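Local atomic coordinates of dihydropteroate synthase (Burkholderia cenocepacia, PDB entry 2Y5S), a protein that probably catalyses the condensation of para-aminobenzoate with 6-hydroxymethyl-7,8-dihydropterin diphosphate to give 7,8-dihydropteroate, the precursor of folates. Residues Ala92-Pro95 against Pro99-Ile102. Numbering follows the deposited sequence.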
loop_
_atom_site.group_PDB
_atom_site.type_symbol
_atom_site.label_atom_id
_atom_site.label_comp_id
_atom_site.label_asym_id
_atom_site.label_seq_id
_atom_site.Cartn_x
_atom_site.Cartn_y
_atom_site.Cartn_z
ATOM N N ALA B 92 -22.395 -25.612 2.370
ATOM C CA ALA B 92 -21.178 -26.219 1.814
ATOM C C ALA B 92 -19.897 -25.676 2.421
ATOM O O ALA B 92 -18.909 -26.396 2.508
ATOM C CB ALA B 92 -21.138 -26.057 0.288
ATOM N N LEU B 93 -19.898 -24.405 2.828
ATOM C CA LEU B 93 -18.691 -23.772 3.354
ATOM C C LEU B 93 -18.506 -23.886 4.874
ATOM O O LEU B 93 -17.390 -23.719 5.358
ATOM C CB LEU B 93 -18.634 -22.297 2.946
ATOM C CG LEU B 93 -18.463 -22.003 1.456
ATOM C CD1 LEU B 93 -18.600 -20.498 1.195
ATOM C CD2 LEU B 93 -17.124 -22.512 0.938
ATOM N N ARG B 94 -19.583 -24.150 5.616
ATOM C CA ARG B 94 -19.506 -24.345 7.079
ATOM C C ARG B 94 -18.410 -25.286 7.555
ATOM O O ARG B 94 -17.715 -24.967 8.517
ATOM C CB ARG B 94 -20.842 -24.832 7.653
ATOM C CG ARG B 94 -21.604 -23.762 8.358
ATOM C CD ARG B 94 -22.897 -24.301 8.937
ATOM N NE ARG B 94 -22.705 -25.060 10.169
ATOM C CZ ARG B 94 -22.415 -24.532 11.359
ATOM N NH1 ARG B 94 -22.252 -23.217 11.501
ATOM N NH2 ARG B 94 -22.279 -25.336 12.412
ATOM N N PRO B 95 -18.263 -26.461 6.904
ATOM C CA PRO B 95 -17.234 -27.396 7.348
ATOM C C PRO B 95 -15.806 -26.830 7.307
ATOM O O PRO B 95 -14.962 -27.295 8.066
ATOM C CB PRO B 95 -17.396 -28.581 6.385
ATOM C CG PRO B 95 -18.811 -28.542 5.979
ATOM C CD PRO B 95 -19.147 -27.073 5.895
ATOM N N PRO B 99 -14.804 -17.938 9.212
ATOM C CA PRO B 99 -16.012 -17.129 9.361
ATOM C C PRO B 99 -16.754 -16.868 8.038
ATOM O O PRO B 99 -16.142 -16.491 7.027
ATOM C CB PRO B 99 -15.490 -15.831 9.974
ATOM C CG PRO B 99 -14.256 -16.263 10.775
ATOM C CD PRO B 99 -13.682 -17.441 10.043
ATOM N N LEU B 100 -18.065 -17.109 8.071
ATOM C CA LEU B 100 -18.950 -16.891 6.947
ATOM C C LEU B 100 -19.810 -15.654 7.204
ATOM O O LEU B 100 -20.680 -15.659 8.075
ATOM C CB LEU B 100 -19.842 -18.120 6.711
ATOM C CG LEU B 100 -19.120 -19.449 6.440
ATOM C CD1 LEU B 100 -20.103 -20.578 6.113
ATOM C CD2 LEU B 100 -18.078 -19.302 5.328
ATOM N N SER B 101 -19.551 -14.601 6.433
ATOM C CA SER B 101 -20.303 -13.370 6.510
ATOM C C SER B 101 -21.344 -13.376 5.393
ATOM O O SER B 101 -21.077 -13.880 4.289
ATOM C CB SER B 101 -19.376 -12.167 6.363
ATOM O OG SER B 101 -20.107 -10.985 6.138
ATOM N N ILE B 102 -22.520 -12.823 5.681
ATOM C CA ILE B 102 -23.594 -12.765 4.705
ATOM C C ILE B 102 -23.889 -11.308 4.344
ATOM O O ILE B 102 -24.273 -10.531 5.205
ATOM C CB ILE B 102 -24.891 -13.397 5.233
ATOM C CG1 ILE B 102 -24.628 -14.780 5.832
ATOM C CG2 ILE B 102 -25.906 -13.462 4.118
ATOM C CD1 ILE B 102 -24.190 -15.829 4.803
#
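Leu100, at the start of strand 100-103, pushes its two methyl groups against the backbone and side chain of Leu93 and Arg94; Leu93 belongs to helix 79-93, Arg94 and Pro95 to a 3-10 segment. The contact is small, 122 Å² in all, and Leu100 contributes more than half of it. Both its methyls, CD1 and CD2, lie 3.9 Å from Leu93 CB. CD1 also reaches the main chain: Leu100 CD1 approaches Arg94 N to 3.6 Å and Leu93 C to 3.9 Å, so a methyl packs on the Leu93-Arg94 peptide. Both leucines point their CB at the opposite segment. In Leu100, CG stands anti to the carbonyl carbon (chi1 -58°), and the chain continues outward until the methyls meet Leu93 and Arg94; Leu93 turns its own branch on to Leu49 and Ala52 of helix 45-58. The aliphatic part of Arg94 crosses Leu100 at about a right angle and borders it only loosely, Arg94 CG to Leu100 CD1 being 4.2 Å. The CB of Arg94 points away from the strand, and its NH1 is hydrogen-bonded to Gly117 O. No hydrogen bond links the two segments; Leu100 N is instead bonded to Asp119 OD2. Helix and following strand thus pack at the close of a beta-alpha-beta crossover, strand 62-66, helix 79-93, strand 100-103, the repeating element of a TIM barrel.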